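Local structure of osmolarity sensor protein EnvZ (Escherichia coli, 5XGA) at residues Gly85-Val99 and Leu102-Leu116. The protein is a membrane-bound histidine kinase that senses osmolarity, probably through its periplasmic domain, and passes a phosphoryl group to a response regulator. Sequence-based numbering, arbitrary orientation.
With CPS (3-[(3-cholamidopropyl)dimethylammonio]-1-propanesulfonate), chain B.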
loop_
_atom_site.group_PDB
_atom_site.type_symbol
_atom_site.label_atom_id
_atom_site.label_comp_id
_atom_site.label_asym_id
_atom_site.label_seq_id
_atom_site.Cartn_x
_atom_site.Cartn_y
_atom_site.Cartn_z
ATOM N N GLY A 85 9.744 4.018 -7.090
ATOM C CA GLY A 85 10.578 2.856 -7.352
ATOM C C GLY A 85 9.735 1.704 -7.867
ATOM O O GLY A 85 8.509 1.761 -7.771
ATOM N N PRO A 86 10.382 0.660 -8.429
ATOM C CA PRO A 86 9.658 -0.475 -9.015
ATOM C C PRO A 86 8.758 -1.168 -8.008
ATOM O O PRO A 86 9.196 -1.559 -6.916
ATOM C CB PRO A 86 10.779 -1.411 -9.475
ATOM C CG PRO A 86 11.929 -0.491 -9.749
ATOM C CD PRO A 86 11.831 0.567 -8.678
ATOM N N THR A 87 7.505 -1.354 -8.396
ATOM C CA THR A 87 6.516 -1.899 -7.486
ATOM C C THR A 87 5.622 -2.907 -8.188
ATOM O O THR A 87 5.429 -2.843 -9.404
ATOM C CB THR A 87 5.665 -0.766 -6.883
ATOM O OG1 THR A 87 6.533 0.208 -6.288
ATOM C CG2 THR A 87 4.712 -1.302 -5.838
ATOM N N GLU A 88 5.085 -3.848 -7.416
ATOM C CA GLU A 88 4.075 -4.761 -7.912
ATOM C C GLU A 88 2.827 -4.637 -7.028
ATOM O O GLU A 88 2.930 -4.712 -5.813
ATOM C CB GLU A 88 4.600 -6.200 -7.913
ATOM C CG GLU A 88 3.537 -7.290 -8.008
ATOM C CD GLU A 88 2.968 -7.449 -9.392
ATOM O OE1 GLU A 88 2.649 -6.418 -10.014
ATOM O OE2 GLU A 88 2.829 -8.604 -9.856
ATOM N N VAL A 89 1.668 -4.427 -7.644
ATOM C CA VAL A 89 0.404 -4.449 -6.926
ATOM C C VAL A 89 -0.448 -5.580 -7.479
ATOM O O VAL A 89 -0.709 -5.643 -8.680
ATOM C CB VAL A 89 -0.366 -3.115 -7.050
ATOM C CG1 VAL A 89 -1.792 -3.262 -6.518
ATOM C CG2 VAL A 89 0.400 -1.964 -6.336
ATOM N N ARG A 90 -0.875 -6.476 -6.601
ATOM C CA ARG A 90 -1.813 -7.526 -6.988
ATOM C C ARG A 90 -3.071 -7.393 -6.153
ATOM O O ARG A 90 -3.009 -6.947 -4.998
ATOM C CB ARG A 90 -1.186 -8.908 -6.808
ATOM C CG ARG A 90 0.032 -9.143 -7.673
ATOM C CD ARG A 90 0.405 -10.613 -7.726
ATOM N NE ARG A 90 1.790 -10.757 -8.153
ATOM C CZ ARG A 90 2.540 -11.822 -7.905
ATOM N NH1 ARG A 90 2.026 -12.846 -7.236
ATOM N NH2 ARG A 90 3.800 -11.858 -8.319
ATOM N N VAL A 91 -4.221 -7.756 -6.717
ATOM C CA VAL A 91 -5.461 -7.621 -5.957
ATOM C C VAL A 91 -6.232 -8.924 -5.905
ATOM O O VAL A 91 -6.508 -9.559 -6.934
ATOM C CB VAL A 91 -6.390 -6.535 -6.521
ATOM C CG1 VAL A 91 -7.642 -6.409 -5.633
ATOM C CG2 VAL A 91 -5.658 -5.190 -6.611
ATOM N N GLU A 92 -6.567 -9.298 -4.680
ATOM C CA GLU A 92 -7.365 -10.475 -4.391
ATOM C C GLU A 92 -8.792 -9.996 -4.262
ATOM O O GLU A 92 -9.172 -9.386 -3.253
ATOM C CB GLU A 92 -6.848 -11.153 -3.116
ATOM C CG GLU A 92 -7.732 -12.179 -2.477
ATOM C CD GLU A 92 -7.112 -12.707 -1.199
ATOM O OE1 GLU A 92 -7.678 -13.634 -0.593
ATOM O OE2 GLU A 92 -6.046 -12.187 -0.800
ATOM N N VAL A 93 -9.564 -10.206 -5.322
ATOM C CA VAL A 93 -10.930 -9.708 -5.363
ATOM C C VAL A 93 -11.857 -10.760 -4.783
ATOM O O VAL A 93 -13.074 -10.584 -4.742
ATOM C CB VAL A 93 -11.355 -9.328 -6.789
ATOM C CG1 VAL A 93 -10.696 -8.009 -7.192
ATOM C CG2 VAL A 93 -10.998 -10.440 -7.768
ATOM N N ASN A 94 -11.257 -11.854 -4.325
ATOM C CA ASN A 94 -11.952 -12.798 -3.464
ATOM C C ASN A 94 -12.217 -12.116 -2.128
ATOM O O ASN A 94 -11.697 -11.024 -1.870
ATOM C CB ASN A 94 -11.137 -14.087 -3.262
ATOM C CG ASN A 94 -9.867 -14.131 -4.111
ATOM O OD1 ASN A 94 -9.727 -13.404 -5.099
ATOM N ND2 ASN A 94 -8.935 -14.999 -3.724
ATOM N N LYS A 95 -13.022 -12.759 -1.284
ATOM C CA LYS A 95 -13.429 -12.184 -0.004
ATOM C C LYS A 95 -14.374 -11.006 -0.252
ATOM O O LYS A 95 -14.713 -10.258 0.669
ATOM C CB LYS A 95 -12.208 -11.743 0.816
ATOM C CG LYS A 95 -11.153 -12.829 1.003
ATOM C CD LYS A 95 -9.779 -12.242 1.320
ATOM C CE LYS A 95 -9.518 -12.181 2.821
ATOM N NZ LYS A 95 -10.495 -11.315 3.534
ATOM N N SER A 96 -14.789 -10.853 -1.510
ATOM C CA SER A 96 -15.736 -9.817 -1.935
ATOM C C SER A 96 -15.237 -8.383 -1.672
ATOM O O SER A 96 -15.387 -7.504 -2.530
ATOM C CB SER A 96 -17.095 -10.036 -1.260
ATOM O OG SER A 96 -18.128 -9.351 -1.952
ATOM N N SER A 97 -14.669 -8.138 -0.493
ATOM C CA SER A 97 -13.992 -6.870 -0.227
ATOM C C SER A 97 -12.518 -7.048 -0.567
ATOM O O SER A 97 -11.852 -7.902 0.005
ATOM C CB SER A 97 -14.170 -6.431 1.226
ATOM O OG SER A 97 -13.770 -5.079 1.402
ATOM N N PRO A 98 -12.010 -6.251 -1.518
ATOM C CA PRO A 98 -10.683 -6.500 -2.083
ATOM C C PRO A 98 -9.573 -6.501 -1.028
ATOM O O PRO A 98 -9.688 -5.829 0.006
ATOM C CB PRO A 98 -10.486 -5.330 -3.063
ATOM C CG PRO A 98 -11.823 -4.728 -3.253
ATOM C CD PRO A 98 -12.574 -4.975 -1.986
ATOM N N VAL A 99 -8.523 -7.269 -1.297
ATOM C CA VAL A 99 -7.311 -7.245 -0.502
ATOM C C VAL A 99 -6.144 -6.913 -1.428
ATOM O O VAL A 99 -5.930 -7.596 -2.432
ATOM C CB VAL A 99 -7.082 -8.582 0.210
ATOM C CG1 VAL A 99 -5.760 -8.573 0.975
ATOM C CG2 VAL A 99 -8.232 -8.868 1.151
ATOM N N LEU A 102 1.105 -5.952 -2.042
ATOM C CA LEU A 102 2.068 -4.969 -2.516
ATOM C C LEU A 102 3.484 -5.454 -2.232
ATOM O O LEU A 102 3.777 -5.904 -1.123
ATOM C CB LEU A 102 1.822 -3.612 -1.829
ATOM C CG LEU A 102 2.890 -2.536 -1.968
ATOM C CD1 LEU A 102 2.927 -1.985 -3.391
ATOM C CD2 LEU A 102 2.680 -1.417 -0.972
ATOM N N LYS A 103 4.349 -5.384 -3.243
ATOM C CA LYS A 103 5.768 -5.632 -3.062
ATOM C C LYS A 103 6.543 -4.492 -3.722
ATOM O O LYS A 103 6.157 -4.021 -4.793
ATOM C CB LYS A 103 6.170 -6.995 -3.656
ATOM C CG LYS A 103 7.650 -7.319 -3.474
ATOM C CD LYS A 103 7.989 -8.756 -3.848
ATOM C CE LYS A 103 7.792 -9.706 -2.658
ATOM N NZ LYS A 103 8.351 -11.059 -2.963
ATOM N N THR A 104 7.607 -4.024 -3.073
ATOM C CA THR A 104 8.407 -2.929 -3.635
ATOM C C THR A 104 9.870 -3.275 -3.705
ATOM O O THR A 104 10.323 -4.236 -3.084
ATOM C CB THR A 104 8.310 -1.616 -2.827
ATOM O OG1 THR A 104 9.214 -1.673 -1.711
ATOM C CG2 THR A 104 6.866 -1.337 -2.363
ATOM N N TRP A 105 10.610 -2.449 -4.435
ATOM C CA TRP A 105 12.026 -2.703 -4.670
ATOM C C TRP A 105 12.809 -2.604 -3.368
ATOM O O TRP A 105 13.901 -3.164 -3.256
ATOM C CB TRP A 105 12.585 -1.719 -5.703
ATOM C CG TRP A 105 12.837 -0.334 -5.151
ATOM C CD1 TRP A 105 14.051 0.221 -4.864
ATOM C CD2 TRP A 105 11.856 0.659 -4.819
ATOM N NE1 TRP A 105 13.888 1.500 -4.381
ATOM C CE2 TRP A 105 12.551 1.793 -4.340
ATOM C CE3 TRP A 105 10.458 0.701 -4.876
ATOM C CZ2 TRP A 105 11.897 2.955 -3.920
ATOM C CZ3 TRP A 105 9.808 1.856 -4.463
ATOM C CH2 TRP A 105 10.529 2.969 -3.991
ATOM N N LEU A 106 12.232 -1.898 -2.393
ATOM C CA LEU A 106 12.847 -1.664 -1.083
ATOM C C LEU A 106 12.925 -2.919 -0.216
ATOM O O LEU A 106 13.847 -3.071 0.585
ATOM C CB LEU A 106 12.075 -0.580 -0.317
ATOM C CG LEU A 106 12.042 0.861 -0.828
ATOM C CD1 LEU A 106 10.944 1.641 -0.115
ATOM C CD2 LEU A 106 13.388 1.552 -0.643
ATOM N N SER A 107 11.953 -3.811 -0.358
ATOM C CA SER A 107 11.927 -5.041 0.432
ATOM C C SER A 107 11.444 -6.196 -0.407
ATOM O O SER A 107 10.308 -6.644 -0.258
ATOM C CB SER A 107 11.026 -4.885 1.659
ATOM O OG SER A 107 11.440 -3.798 2.458
ATOM N N PRO A 108 12.309 -6.685 -1.298
ATOM C CA PRO A 108 11.952 -7.669 -2.322
ATOM C C PRO A 108 11.478 -9.008 -1.772
ATOM O O PRO A 108 10.850 -9.768 -2.513
ATOM C CB PRO A 108 13.263 -7.844 -3.106
ATOM C CG PRO A 108 14.326 -7.349 -2.210
ATOM C CD PRO A 108 13.715 -6.260 -1.403
ATOM N N ASN A 109 11.766 -9.295 -0.505
ATOM C CA ASN A 109 11.348 -10.571 0.080
ATOM C C ASN A 109 10.170 -10.457 1.059
ATOM O O ASN A 109 9.876 -11.409 1.779
ATOM C CB ASN A 109 12.529 -11.239 0.787
ATOM C CG ASN A 109 13.638 -11.630 -0.173
ATOM O OD1 ASN A 109 13.396 -12.260 -1.208
ATOM N ND2 ASN A 109 14.862 -11.246 0.161
ATOM N N ILE A 110 9.508 -9.300 1.070
ATOM C CA ILE A 110 8.322 -9.068 1.908
ATOM C C ILE A 110 7.104 -8.711 1.052
ATOM O O ILE A 110 7.183 -7.838 0.180
ATOM C CB ILE A 110 8.553 -7.919 2.937
ATOM C CG1 ILE A 110 9.667 -8.276 3.918
ATOM C CG2 ILE A 110 7.264 -7.578 3.685
ATOM C CD1 ILE A 110 9.422 -9.578 4.662
ATOM N N TRP A 111 5.981 -9.378 1.298
ATOM C CA TRP A 111 4.711 -8.933 0.750
ATOM C C TRP A 111 3.942 -8.112 1.784
ATOM O O TRP A 111 3.833 -8.501 2.950
ATOM C CB TRP A 111 3.862 -10.120 0.299
ATOM C CG TRP A 111 4.243 -10.647 -1.051
ATOM C CD1 TRP A 111 5.055 -11.711 -1.316
ATOM C CD2 TRP A 111 3.828 -10.133 -2.322
ATOM N NE1 TRP A 111 5.165 -11.898 -2.674
ATOM C CE2 TRP A 111 4.419 -10.939 -3.315
ATOM C CE3 TRP A 111 3.010 -9.067 -2.720
ATOM C CZ2 TRP A 111 4.231 -10.710 -4.676
ATOM C CZ3 TRP A 111 2.815 -8.848 -4.073
ATOM C CH2 TRP A 111 3.433 -9.658 -5.034
ATOM N N VAL A 112 3.404 -6.982 1.349
ATOM C CA VAL A 112 2.574 -6.135 2.203
ATOM C C VAL A 112 1.107 -6.429 1.916
ATOM O O VAL A 112 0.660 -6.288 0.774
ATOM C CB VAL A 112 2.882 -4.635 1.967
ATOM C CG1 VAL A 112 1.874 -3.753 2.655
ATOM C CG2 VAL A 112 4.305 -4.302 2.434
ATOM N N ARG A 113 0.370 -6.860 2.938
ATOM C CA ARG A 113 -1.046 -7.171 2.768
ATOM C C ARG A 113 -1.907 -6.091 3.388
ATOM O O ARG A 113 -1.794 -5.816 4.580
ATOM C CB ARG A 113 -1.402 -8.518 3.397
ATOM C CG ARG A 113 -2.877 -8.883 3.198
ATOM C CD ARG A 113 -3.291 -10.011 4.127
ATOM N NE ARG A 113 -4.678 -10.409 3.888
ATOM C CZ ARG A 113 -5.724 -9.926 4.556
ATOM N NH1 ARG A 113 -5.555 -9.031 5.518
ATOM N NH2 ARG A 113 -6.949 -10.352 4.263
ATOM N N VAL A 114 -2.769 -5.486 2.575
ATOM C CA VAL A 114 -3.631 -4.398 3.037
ATOM C C VAL A 114 -5.054 -4.589 2.527
ATOM O O VAL A 114 -5.315 -4.447 1.335
ATOM C CB VAL A 114 -3.111 -3.014 2.567
ATOM C CG1 VAL A 114 -3.834 -1.894 3.290
ATOM C CG2 VAL A 114 -1.630 -2.893 2.823
ATOM N N PRO A 115 -5.978 -4.926 3.431
ATOM C CA PRO A 115 -7.403 -5.010 3.091
ATOM C C PRO A 115 -7.996 -3.643 2.795
ATOM O O PRO A 115 -7.690 -2.671 3.498
ATOM C CB PRO A 115 -8.035 -5.603 4.356
ATOM C CG PRO A 115 -7.147 -5.126 5.449
ATOM C CD PRO A 115 -5.741 -5.194 4.859
ATOM N N LEU A 116 -8.826 -3.566 1.758
ATOM C CA LEU A 116 -9.604 -2.360 1.496
ATOM C C LEU A 116 -10.706 -2.257 2.550
ATOM O O LEU A 116 -11.489 -3.188 2.720
ATOM C CB LEU A 116 -10.195 -2.385 0.077
ATOM C CG LEU A 116 -10.907 -1.126 -0.440
ATOM C CD1 LEU A 116 -10.910 -1.121 -1.955
ATOM C CD2 LEU A 116 -12.332 -1.037 0.080
HETATM C C1 CPS B . 6.883 -0.301 2.908
HETATM C C2 CPS B . 7.347 -0.942 4.195
HETATM C C3 CPS B . 8.883 1.043 4.639
HETATM C C4 CPS B . 10.254 1.510 5.065
HETATM C C5 CPS B . 10.671 0.886 6.355
HETATM C C6 CPS B . 10.562 -0.608 6.202
HETATM C C7 CPS B . 11.193 -1.203 7.425
HETATM C C8 CPS B . 12.326 -0.234 7.675
HETATM C C9 CPS B . 12.139 0.950 6.726
HETATM C C10 CPS B . 9.787 1.476 7.446
HETATM C C11 CPS B . 6.423 -0.449 5.284
HETATM C C12 CPS B . 7.632 -0.829 1.699
HETATM C C13 CPS B . 7.431 -2.319 1.590
HETATM C C14 CPS B . 8.013 -2.971 2.835
HETATM C C15 CPS B . 7.299 -2.466 4.064
HETATM C C16 CPS B . 7.811 -3.188 5.299
HETATM C C17 CPS B . 9.153 -2.652 5.791
HETATM C C18 CPS B . 9.169 -1.112 5.877
HETATM C C19 CPS B . 8.747 -0.473 4.574
HETATM C C20 CPS B . 12.709 2.256 7.320
HETATM C C21 CPS B . 12.362 3.541 6.563
HETATM C C22 CPS B . 14.215 2.161 7.537
HETATM C C23 CPS B . 14.863 3.246 8.379
HETATM C C24 CPS B . 16.104 2.694 9.071
HETATM C C25 CPS B . 17.184 2.015 11.179
HETATM C C26 CPS B . 16.893 1.832 12.682
HETATM C C27 CPS B . 18.033 1.188 13.493
HETATM C C28 CPS B . 17.983 2.669 15.362
HETATM C C29 CPS B . 16.485 0.826 15.301
HETATM C C30 CPS B . 18.789 0.334 15.598
HETATM N N1 CPS B . 16.055 2.540 10.396
HETATM N N2 CPS B . 17.840 1.267 14.955
HETATM O O1 CPS B . 17.122 2.413 8.451
HETATM O O2 CPS B . 8.017 -2.779 0.373
HETATM O O3 CPS B . 10.216 -3.185 4.999
HETATM O O4 CPS B . 11.166 1.112 4.075
HETATM O O HOH W 1 -5.844 -12.577 2.173
#
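The antiparallel sheet of the EnvZ periplasmic domain is built here from strand 87-92, strand 99-104 and strand 110-115, two hairpins in succession. E88 and K103 form the hydrogen-bonded pair between the first two, E88 N to K103 O at 2.8 Å and K103 N to E88 O at 3.0 Å, both nearly straight. T87 and V89 face T104 and L102 in the flanking non-hydrogen-bonded pairs, and their side chains look toward helix 73-83. On the other face W111, two strands from R90, reaches across the middle strand, so that its CH2 lies 3.6 Å above the centre of the R90 guanidinium, the two planes 62° apart. R90 NE holds E88 OE2 in a salt bridge (2.9 Å), and H71 also bonds that oxygen. Beyond the strand end, W105 turns its CG between its backbone N and carbonyl carbon (chi1 77°), which lays the indole against P86, with P86 CD 3.8 Å from W105 CG; L106 CG lies over the rim of the opposite face. With an alanine in its place the P86 ring is likely to lose the indole it packs on, leaving mainly the weak W105 N to P86 O bond at this edge. At the far end V99 CG1 packs over one face of the R113 guanidinium, while a water joins R113 NE to E92 OE2, and L116 N bonds P98 O (3.0 Å). T104 OG1 accepts from L106 N in an ST turn and also bonds CPS O2 (2.6 Å), placing the bound detergent beside this antiparallel beta-meander, whose helix-packed sheet is consistent with a PAS-like sensor fold, as in other histidine kinases.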